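Local coordinates for protein glutathione S-transferase (Ceriporiopsis subvermispora, PDB 6J3E) that is a serine-type glutathione S-transferase that binds glutathione and probably transfers it to electrophilic substrates in a wood-rotting fungus, at residues 31-36 with 101-106; 4-9 with 39-44; 117-122 with 183-188; 51-56 with 67-72. All coordinates share one frame; numbering follows the deposited sequence.

Contact 1 (31-36 with 101-106); sequences LNFKGI and PVVIPP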
# COMPACT_ATOMS: atom_id res chain seq x y z
N LEU A 31 8.18 16.90 14.01
CA LEU A 31 8.26 17.96 15.02
C LEU A 31 8.98 19.20 14.48
O LEU A 31 8.63 20.32 14.86
CB LEU A 31 8.96 17.43 16.27
CG LEU A 31 8.21 16.38 17.10
CD1 LEU A 31 9.18 15.66 18.00
CD2 LEU A 31 7.11 17.01 17.94
N ASN A 32 9.98 19.02 13.60
CA ASN A 32 10.66 20.16 12.99
C ASN A 32 9.75 20.89 12.01
O ASN A 32 9.73 22.12 11.98
CB ASN A 32 11.94 19.68 12.29
CG ASN A 32 13.02 19.23 13.28
OD1 ASN A 32 12.88 19.38 14.50
ND2 ASN A 32 14.12 18.70 12.75
N PHE A 33 9.00 20.15 11.20
CA PHE A 33 8.14 20.79 10.20
C PHE A 33 6.93 21.44 10.84
O PHE A 33 6.46 22.48 10.37
CB PHE A 33 7.71 19.76 9.15
CG PHE A 33 6.64 20.26 8.22
CD1 PHE A 33 6.98 21.00 7.08
CD2 PHE A 33 5.30 19.98 8.46
CE1 PHE A 33 6.00 21.45 6.21
CE2 PHE A 33 4.32 20.43 7.61
CZ PHE A 33 4.67 21.17 6.47
N LYS A 34 6.38 20.82 11.88
CA LYS A 34 5.28 21.46 12.61
C LYS A 34 5.76 22.62 13.47
O LYS A 34 4.94 23.48 13.83
CB LYS A 34 4.54 20.44 13.48
CG LYS A 34 3.56 19.57 12.71
CD LYS A 34 2.83 18.63 13.66
CE LYS A 34 1.64 17.98 12.98
NZ LYS A 34 0.54 18.96 12.69
N GLY A 35 7.04 22.66 13.79
CA GLY A 35 7.59 23.75 14.56
C GLY A 35 7.39 23.63 16.05
O GLY A 35 7.41 24.65 16.75
N ILE A 36 7.20 22.42 16.58
CA ILE A 36 6.95 22.20 18.00
C ILE A 36 8.28 22.02 18.72
O ILE A 36 9.13 21.23 18.27
CB ILE A 36 6.01 21.00 18.23
CG1 ILE A 36 4.75 21.17 17.38
CG2 ILE A 36 5.63 20.89 19.70
CD1 ILE A 36 3.84 19.96 17.35
N PRO A 101 1.23 23.30 10.83
CA PRO A 101 0.94 22.70 9.51
C PRO A 101 0.48 21.25 9.63
O PRO A 101 1.18 20.41 10.19
CB PRO A 101 2.28 22.81 8.77
CG PRO A 101 3.02 23.91 9.46
CD PRO A 101 2.60 23.85 10.90
N VAL A 102 -0.71 20.97 9.10
CA VAL A 102 -1.28 19.63 9.13
C VAL A 102 -0.45 18.69 8.25
O VAL A 102 -0.05 19.05 7.14
CB VAL A 102 -2.74 19.67 8.66
CG1 VAL A 102 -3.25 18.27 8.38
CG2 VAL A 102 -3.61 20.36 9.70
N VAL A 103 -0.18 17.48 8.76
CA VAL A 103 0.52 16.48 7.96
C VAL A 103 -0.38 15.32 7.52
O VAL A 103 -0.05 14.66 6.53
CB VAL A 103 1.78 15.93 8.66
CG1 VAL A 103 2.77 17.06 8.93
CG2 VAL A 103 1.43 15.17 9.92
N ILE A 104 -1.50 15.07 8.19
CA ILE A 104 -2.42 14.05 7.70
C ILE A 104 -3.81 14.65 7.57
O ILE A 104 -4.67 14.41 8.43
CB ILE A 104 -2.45 12.81 8.61
CG1 ILE A 104 -1.05 12.21 8.75
CG2 ILE A 104 -3.44 11.75 8.08
CD1 ILE A 104 -1.01 10.90 9.52
N PRO A 105 -4.09 15.41 6.51
CA PRO A 105 -5.43 15.99 6.33
C PRO A 105 -6.49 14.91 6.41
O PRO A 105 -6.28 13.80 5.89
CB PRO A 105 -5.38 16.64 4.94
CG PRO A 105 -4.09 16.24 4.35
CD PRO A 105 -3.17 15.81 5.44
N PRO A 106 -7.63 15.19 7.06
CA PRO A 106 -8.54 14.09 7.44
C PRO A 106 -9.05 13.26 6.27
O PRO A 106 -9.24 12.04 6.44
CB PRO A 106 -9.69 14.84 8.13
CG PRO A 106 -9.06 16.04 8.68
CD PRO A 106 -7.98 16.45 7.71
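Lys34 and Phe33 reach from the last turn of helix 22-34, in the thioredoxin-like part of the transferase, to Pro101 and Val103 in the loop between helices 86-96 and 109-136. The helix ends in a Schellman motif: Gly35, with positive phi, is its C-prime residue, and Ile36 N returns to Leu31 O at 3.1 Å. Lys34 stretches nearly straight as far as CE, then bends at the final torsion (chi4 -69°), which lays its ammonium group over the carbonyl of Pro101. The bond from Lys34 NZ to Pro101 O measures 3.0 Å; the nitrogen stands above the carbonyl plane, 47° out of it, and uses no lone-pair direction. The stronger partner of NZ is Asp94, in a salt bridge; the same carboxylate accepts the backbone N-H groups of Val103 and Ile104, so it ties lysine and loop together. Were Lys34 an alanine, Asp94 would probably lose this countercharge and Pro101 O this donor, and the loop would be less firmly drawn to the helix end. Phe33 works on apolar terms. Its chi1 of 170° sets CG opposite the backbone N and points the ring at the loop, where CE2 meets Pro101 CB at 3.3 Å. Tyr250 meets this ring edge to face. The pyrrolidine of Pro101 also sits against the helix backbone, its CD 3.8 Å from Lys34 O. Deeper in, Val103 CG1 approaches the Phe33 ring obliquely, 3.9 Å from CD2, while its other methyl, CG2, lies 4.2 Å from Lys34 CE.

Contact 2 (4-9 with 39-44); sequences VIQFYD and KTIWVE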
# COMPACT_ATOMS: atom_id res chain seq x y z
N VAL A 4 8.99 21.14 27.90
CA VAL A 4 8.62 20.95 26.50
C VAL A 4 8.40 19.47 26.19
O VAL A 4 8.62 18.61 27.05
CB VAL A 4 9.69 21.53 25.58
CG1 VAL A 4 9.95 22.98 25.92
CG2 VAL A 4 10.94 20.71 25.70
N ILE A 5 7.96 19.18 24.96
CA ILE A 5 7.81 17.80 24.51
C ILE A 5 9.10 17.03 24.75
O ILE A 5 10.19 17.48 24.39
CB ILE A 5 7.45 17.75 23.02
CG1 ILE A 5 6.06 18.32 22.80
CG2 ILE A 5 7.45 16.30 22.52
CD1 ILE A 5 4.99 17.29 22.99
N GLN A 6 8.97 15.84 25.32
CA GLN A 6 10.09 14.94 25.45
C GLN A 6 10.03 13.93 24.31
O GLN A 6 8.98 13.35 24.03
CB GLN A 6 10.05 14.25 26.81
CG GLN A 6 10.05 15.26 27.94
CD GLN A 6 10.49 14.65 29.24
OE1 GLN A 6 11.55 14.99 29.78
NE2 GLN A 6 9.69 13.71 29.76
N PHE A 7 11.16 13.76 23.62
CA PHE A 7 11.24 12.98 22.39
C PHE A 7 12.34 11.95 22.56
O PHE A 7 13.52 12.31 22.65
CB PHE A 7 11.53 13.88 21.19
CG PHE A 7 11.91 13.14 19.94
CD1 PHE A 7 11.13 12.11 19.45
CD2 PHE A 7 13.04 13.52 19.21
CE1 PHE A 7 11.48 11.46 18.27
CE2 PHE A 7 13.39 12.87 18.04
CZ PHE A 7 12.60 11.84 17.57
N TYR A 8 11.97 10.68 22.58
CA TYR A 8 12.91 9.60 22.86
C TYR A 8 13.43 9.02 21.55
O TYR A 8 12.65 8.70 20.65
CB TYR A 8 12.26 8.54 23.73
CG TYR A 8 11.82 9.11 25.08
CD1 TYR A 8 10.64 9.85 25.19
CD2 TYR A 8 12.59 8.93 26.22
CE1 TYR A 8 10.24 10.39 26.42
CE2 TYR A 8 12.19 9.46 27.45
CZ TYR A 8 11.02 10.19 27.54
OH TYR A 8 10.63 10.71 28.75
N ASP A 9 14.75 8.88 21.48
CA ASP A 9 15.46 8.57 20.25
C ASP A 9 16.64 7.67 20.61
O ASP A 9 17.05 7.60 21.77
CB ASP A 9 15.92 9.87 19.56
CG ASP A 9 16.28 9.70 18.08
OD1 ASP A 9 16.32 8.56 17.57
OD2 ASP A 9 16.56 10.73 17.45
N LYS A 39 12.56 18.28 23.59
CA LYS A 39 13.84 17.87 24.12
C LYS A 39 14.07 16.40 23.75
O LYS A 39 13.16 15.58 23.85
CB LYS A 39 13.85 18.07 25.64
CG LYS A 39 15.08 17.54 26.36
CD LYS A 39 14.91 17.64 27.88
CE LYS A 39 13.51 17.25 28.33
NZ LYS A 39 13.55 16.25 29.43
N THR A 40 15.29 16.08 23.32
CA THR A 40 15.60 14.71 22.95
C THR A 40 16.18 13.95 24.13
O THR A 40 17.07 14.45 24.82
CB THR A 40 16.57 14.65 21.77
OG1 THR A 40 15.93 15.19 20.61
CG2 THR A 40 16.95 13.19 21.49
N ILE A 41 15.67 12.74 24.36
CA ILE A 41 16.17 11.83 25.38
C ILE A 41 16.71 10.58 24.69
O ILE A 41 15.95 9.83 24.06
CB ILE A 41 15.07 11.46 26.39
CG1 ILE A 41 14.52 12.72 27.05
CG2 ILE A 41 15.63 10.51 27.40
CD1 ILE A 41 13.62 12.47 28.23
N TRP A 42 18.02 10.34 24.83
CA TRP A 42 18.71 9.28 24.09
C TRP A 42 18.64 7.96 24.84
O TRP A 42 19.07 7.88 26.00
CB TRP A 42 20.17 9.70 23.83
CG TRP A 42 20.24 10.95 22.96
CD1 TRP A 42 20.48 12.23 23.38
CD2 TRP A 42 20.01 11.02 21.55
NE1 TRP A 42 20.45 13.09 22.30
CE2 TRP A 42 20.16 12.37 21.17
CE3 TRP A 42 19.71 10.08 20.57
CZ2 TRP A 42 20.01 12.79 19.86
CZ3 TRP A 42 19.57 10.49 19.26
CH2 TRP A 42 19.72 11.84 18.92
N VAL A 43 18.11 6.93 24.19
CA VAL A 43 17.85 5.65 24.82
C VAL A 43 18.50 4.53 24.02
O VAL A 43 18.28 4.42 22.81
CB VAL A 43 16.34 5.40 24.98
CG1 VAL A 43 16.08 3.99 25.52
CG2 VAL A 43 15.72 6.46 25.90
N GLU A 44 19.30 3.71 24.70
CA GLU A 44 19.92 2.58 24.03
C GLU A 44 18.88 1.51 23.74
O GLU A 44 17.89 1.36 24.47
CB GLU A 44 21.06 2.01 24.87
CG GLU A 44 22.23 2.96 25.11
CD GLU A 44 23.03 3.27 23.84
OE1 GLU A 44 22.94 2.50 22.86
OE2 GLU A 44 23.74 4.30 23.84
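Ile41 CG1 lies over one face of the Tyr8 ring, and Ile41 CD1 comes closest, 3.4 Å from Tyr8 CE2, while Val43 CG2 sits at the ring edge near its plane. On the other side of the sheet, Thr40 OG1 lies at the edge of the Phe7 ring, 3.6 Å from CD2, and Thr40 CG2 covers one face of the Trp42 indole toward its rim. The carboxylate of Asp9 runs beside that indole, the two planes 24° apart; its firmer partners are Thr24 and Arg28 of helix 22-34. Cutting Tyr8 back to a serine is likely to uncover Ile41 and open a gap between the sheet and helix 48-55, where Val51 and Ile55 also touch the ring. Gln6 and Lys39 lie side by side, though their very short polar approach is of doubtful length. Five backbone bonds join the strands in parallel register, Gln6 beside Lys39 through Asp9 beside Trp42. They run from Lys39 N to Ile5 O at 2.6 Å as far as Val43 N to Asp9 O at 2.7 Å. Strands 5-9 and 38-42, linked through helix 22-34, form the beta-alpha-beta unit that opens the thioredoxin-like fold of glutathione transferases.

Contact 3 (117-122 with 183-188); sequences FAFSEA and GQIAKW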
# COMPACT_ATOMS: atom_id res chain seq x y z
N PHE A 117 1.37 0.80 4.79
CA PHE A 117 1.51 -0.59 4.39
C PHE A 117 2.26 -0.73 3.06
O PHE A 117 3.26 -1.45 2.99
CB PHE A 117 0.14 -1.25 4.29
CG PHE A 117 0.20 -2.69 3.91
CD1 PHE A 117 0.79 -3.61 4.75
CD2 PHE A 117 -0.32 -3.13 2.72
CE1 PHE A 117 0.85 -4.95 4.40
CE2 PHE A 117 -0.27 -4.47 2.37
CZ PHE A 117 0.31 -5.37 3.21
N ALA A 118 1.78 -0.04 2.01
CA ALA A 118 2.41 -0.14 0.69
C ALA A 118 3.89 0.17 0.78
O ALA A 118 4.73 -0.54 0.19
CB ALA A 118 1.74 0.80 -0.30
N PHE A 119 4.22 1.23 1.52
CA PHE A 119 5.61 1.62 1.68
C PHE A 119 6.41 0.54 2.41
O PHE A 119 7.54 0.23 2.02
CB PHE A 119 5.67 2.95 2.44
CG PHE A 119 7.07 3.45 2.66
CD1 PHE A 119 7.79 3.05 3.77
CD2 PHE A 119 7.66 4.31 1.76
CE1 PHE A 119 9.09 3.50 3.97
CE2 PHE A 119 8.95 4.77 1.95
CZ PHE A 119 9.67 4.37 3.06
N SER A 120 5.85 -0.02 3.48
CA SER A 120 6.54 -1.08 4.20
C SER A 120 6.76 -2.28 3.30
O SER A 120 7.84 -2.88 3.29
CB SER A 120 5.76 -1.49 5.45
OG SER A 120 5.92 -0.54 6.50
N GLU A 121 5.74 -2.65 2.53
CA GLU A 121 5.91 -3.76 1.60
C GLU A 121 6.93 -3.45 0.52
O GLU A 121 7.74 -4.30 0.18
CB GLU A 121 4.57 -4.13 0.97
CG GLU A 121 3.76 -5.07 1.84
CD GLU A 121 4.62 -6.16 2.44
OE1 GLU A 121 5.21 -6.95 1.67
OE2 GLU A 121 4.71 -6.22 3.69
N ALA A 122 6.92 -2.23 -0.02
CA ALA A 122 7.79 -1.94 -1.16
C ALA A 122 9.23 -1.61 -0.75
O ALA A 122 10.16 -1.95 -1.49
CB ALA A 122 7.24 -0.79 -1.99
N GLY A 183 11.15 2.64 -7.39
CA GLY A 183 10.56 2.87 -8.70
C GLY A 183 9.05 2.81 -8.67
O GLY A 183 8.38 3.48 -9.47
N GLN A 184 8.49 2.02 -7.76
CA GLN A 184 7.06 2.04 -7.59
C GLN A 184 6.61 3.33 -6.94
O GLN A 184 5.54 3.86 -7.27
CB GLN A 184 6.62 0.84 -6.76
CG GLN A 184 7.03 -0.46 -7.35
CD GLN A 184 6.84 -1.56 -6.35
OE1 GLN A 184 7.81 -2.06 -5.76
NE2 GLN A 184 5.59 -1.94 -6.12
N ILE A 185 7.39 3.85 -6.00
CA ILE A 185 6.99 5.12 -5.41
C ILE A 185 6.98 6.20 -6.48
O ILE A 185 6.02 6.96 -6.61
CB ILE A 185 7.89 5.50 -4.22
CG1 ILE A 185 7.91 4.39 -3.18
CG2 ILE A 185 7.38 6.79 -3.56
CD1 ILE A 185 8.51 4.85 -1.85
N ALA A 186 8.03 6.22 -7.31
CA ALA A 186 8.11 7.21 -8.38
C ALA A 186 6.90 7.12 -9.30
O ALA A 186 6.28 8.14 -9.62
CB ALA A 186 9.41 7.04 -9.17
N LYS A 187 6.52 5.90 -9.68
CA LYS A 187 5.34 5.73 -10.52
C LYS A 187 4.07 6.19 -9.80
O LYS A 187 3.22 6.85 -10.40
CB LYS A 187 5.23 4.28 -11.01
CG LYS A 187 5.97 4.00 -12.34
CD LYS A 187 5.78 5.19 -13.34
CE LYS A 187 5.56 4.75 -14.80
NZ LYS A 187 4.79 5.76 -15.60
N TRP A 188 3.95 5.91 -8.49
CA TRP A 188 2.81 6.44 -7.74
C TRP A 188 2.74 7.96 -7.82
O TRP A 188 1.65 8.53 -7.93
CB TRP A 188 2.88 6.04 -6.27
CG TRP A 188 2.94 4.60 -6.05
CD1 TRP A 188 2.64 3.61 -6.94
CD2 TRP A 188 3.35 3.95 -4.85
NE1 TRP A 188 2.83 2.38 -6.36
CE2 TRP A 188 3.27 2.56 -5.07
CE3 TRP A 188 3.77 4.40 -3.60
CZ2 TRP A 188 3.60 1.63 -4.10
CZ3 TRP A 188 4.10 3.48 -2.63
CH2 TRP A 188 4.01 2.11 -2.89
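Ala118 and Ala122, one turn apart on helix 109-136, offer their methyls to Trp188 of helix 169-189. The two helix segments run roughly antiparallel, at 147° between their directions, with axes 10.9 Å apart, a separation bridged here by side chains of unequal size. The apolar contacts come first. Trp188 extends its six-membered ring so that CH2 comes 3.7 Å from Ala118 CB and 4.4 Å from Ala122 CB, both approached obliquely. Backbone atoms of its own helix, Gln184 C and Ile185 CA, cover one face of the indole toward its rim. Beside this group, Ile185 CD1 touches Phe119 CD2 at 3.7 Å. Phe119 has CG anti to the backbone N (chi1 180°), which carries its ring out from the helix to cross the isoleucine at a slant; Trp214 meets the same ring, and Ile211 of helix 206-222 packs on both residues.

The polar share is small: Gln184 OE1 rests 4.0 Å from Ala122 CB, a van der Waals contact. The second subunit adds further packing, with Phe117 of that subunit against both Ala118 and Gln184, and its Ala114 against Trp188. Carbon surfaces thus do the joining between these helices of the alpha-helical C-terminal domain, so the fit depends on shape rather than on paired charges, and the small alanines let the large indole in close beside the subunit interface.

Contact 4 (51-56 with 67-72); sequences VCKEIG and PYYTLP. With EDO (1,2-ethanediol), chain C; EDO (1,2-ethanediol), chain D.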
# COMPACT_ATOMS: atom_id res chain seq x y z
N VAL A 51 12.38 1.85 29.46
CA VAL A 51 11.97 3.25 29.50
C VAL A 51 10.50 3.39 29.15
O VAL A 51 9.80 4.25 29.69
CB VAL A 51 12.86 4.08 28.56
CG1 VAL A 51 12.16 5.41 28.20
CG2 VAL A 51 14.23 4.32 29.17
N CYS A 52 10.01 2.57 28.23
CA CYS A 52 8.60 2.70 27.84
C CYS A 52 7.69 2.41 29.01
O CYS A 52 6.66 3.07 29.19
CB CYS A 52 8.27 1.76 26.69
SG CYS A 52 8.92 2.26 25.09
N LYS A 53 8.04 1.41 29.82
CA LYS A 53 7.21 1.10 30.97
C LYS A 53 7.20 2.25 31.96
O LYS A 53 6.14 2.62 32.48
CB LYS A 53 7.69 -0.20 31.62
CG LYS A 53 7.52 -1.38 30.69
CD LYS A 53 7.16 -2.63 31.43
CE LYS A 53 6.88 -3.75 30.46
NZ LYS A 53 5.63 -3.53 29.70
N GLU A 54 8.36 2.88 32.18
CA GLU A 54 8.43 3.99 33.12
C GLU A 54 7.50 5.12 32.72
O GLU A 54 6.83 5.71 33.58
CB GLU A 54 9.87 4.51 33.24
CG GLU A 54 10.87 3.47 33.78
CD GLU A 54 12.18 4.11 34.27
OE1 GLU A 54 12.93 3.42 35.00
OE2 GLU A 54 12.44 5.29 33.93
N ILE A 55 7.43 5.44 31.43
CA ILE A 55 6.66 6.57 30.95
C ILE A 55 5.28 6.17 30.46
O ILE A 55 4.49 7.05 30.05
CB ILE A 55 7.43 7.33 29.85
CG1 ILE A 55 7.74 6.40 28.68
CG2 ILE A 55 8.74 7.88 30.39
CD1 ILE A 55 8.41 7.12 27.55
N GLY A 56 4.95 4.89 30.50
CA GLY A 56 3.61 4.47 30.13
C GLY A 56 3.34 4.50 28.64
O GLY A 56 2.21 4.77 28.24
N PRO A 67 4.35 -7.78 24.87
CA PRO A 67 4.38 -6.49 24.16
C PRO A 67 5.78 -6.12 23.68
O PRO A 67 6.77 -6.31 24.40
CB PRO A 67 3.87 -5.50 25.22
CG PRO A 67 4.10 -6.17 26.52
CD PRO A 67 3.86 -7.62 26.25
N TYR A 68 5.85 -5.56 22.47
CA TYR A 68 7.11 -5.17 21.84
C TYR A 68 7.17 -3.64 21.80
O TYR A 68 6.30 -3.00 21.20
CB TYR A 68 7.20 -5.75 20.43
CG TYR A 68 8.54 -5.62 19.72
CD1 TYR A 68 9.57 -6.53 19.96
CD2 TYR A 68 8.74 -4.62 18.75
CE1 TYR A 68 10.79 -6.42 19.29
CE2 TYR A 68 9.96 -4.52 18.07
CZ TYR A 68 10.98 -5.43 18.35
OH TYR A 68 12.18 -5.33 17.70
N TYR A 69 8.18 -3.07 22.44
CA TYR A 69 8.31 -1.63 22.53
C TYR A 69 9.38 -1.12 21.57
O TYR A 69 10.46 -1.70 21.45
CB TYR A 69 8.66 -1.23 23.96
CG TYR A 69 7.57 -1.51 24.98
CD1 TYR A 69 6.54 -0.60 25.18
CD2 TYR A 69 7.58 -2.67 25.74
CE1 TYR A 69 5.55 -0.84 26.12
CE2 TYR A 69 6.58 -2.92 26.67
CZ TYR A 69 5.59 -2.00 26.86
OH TYR A 69 4.60 -2.24 27.79
N THR A 70 9.06 -0.02 20.89
CA THR A 70 9.94 0.62 19.92
C THR A 70 9.92 2.13 20.12
O THR A 70 8.99 2.70 20.71
CB THR A 70 9.51 0.34 18.47
OG1 THR A 70 8.13 0.72 18.29
CG2 THR A 70 9.70 -1.12 18.13
N LEU A 71 10.95 2.77 19.59
CA LEU A 71 10.96 4.22 19.44
C LEU A 71 10.67 4.53 17.98
O LEU A 71 10.84 3.65 17.12
CB LEU A 71 12.29 4.79 19.90
CG LEU A 71 12.58 4.42 21.36
CD1 LEU A 71 13.82 5.13 21.86
CD2 LEU A 71 11.33 4.74 22.20
N PRO A 72 10.24 5.76 17.66
CA PRO A 72 10.06 6.95 18.51
C PRO A 72 8.92 6.85 19.52
O PRO A 72 7.93 6.17 19.28
CB PRO A 72 9.75 8.04 17.49
CG PRO A 72 9.07 7.31 16.37
CD PRO A 72 9.83 6.02 16.27
C1 EDO C . 12.08 -4.77 22.48
O1 EDO C . 12.24 -3.37 22.80
C2 EDO C . 11.28 -5.45 23.58
O2 EDO C . 10.18 -4.61 23.97
C1 EDO D . 7.54 3.00 15.30
O1 EDO D . 8.36 1.84 15.09
C2 EDO D . 6.97 3.47 13.97
O2 EDO D . 7.91 4.36 13.35
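The glutathione-binding edge of the thioredoxin-like domain includes this contact, in which Cys52 and Lys53 of helix 48-55 grip Tyr69, the neighbour of the glutathione-binding Tyr68. Cys52 CB comes 3.3 Å from Tyr69 CD1. Its sulfur, beside the backbone N and anti to the carbonyl carbon (chi1 -74°), makes an oblique sulfur-aromatic contact, 57° off the ring normal and 4.7 Å from SG to the centroid of the Tyr69 ring. Lys53 crosses the tyrosine at about a right angle and brings NZ to the ring edge, near its plane, where it donates a hydrogen bond to Tyr69 OH; the modelled length is short and best read with caution. Further along, Leu71, another glutathione-binding residue, precedes the cis-proline Pro72, a hallmark of the thioredoxin fold in glutathione transferases. No glutathione is bound here; two 1,2-ethanediol molecules, probably from the crystallisation liquor, lie against segment 67-72. The molecule of chain C clips onto the backbone of Tyr69: Tyr69 N donates to O2 at 3.0 Å, almost straight at 171°, and O1 donates to Tyr69 O at 2.8 Å. Its C1 lies over one face of Tyr68, 3.8 Å from CE1. Thr70 OG1, whose main partner is Thr60, makes a weak bond of 3.4 Å with O1 of the chain D ethanediol.

Overall arrangement
Contact 3 is the buried one, made of carbon surfaces between helices of the C-terminal domain and next to the second subunit. Contact 4 is at the surface, and contacts 1 and 2 are partly buried. Contacts 1 and 2 share the beta-alpha-beta unit: helix 22-34 ends in one and connects the strands of the other, and Ile36 packs on Ile5. Contacts 2 and 4 lie about 12 Å apart, centre to centre, and touch where Tyr8 meets Ile55 and Phe7 meets Pro72. Backbone bonding dominates contact 2, whereas single lysines supply the polar link in contacts 1 and 4. Contact 3 stands about 30 Å from contact 2, centre to centre.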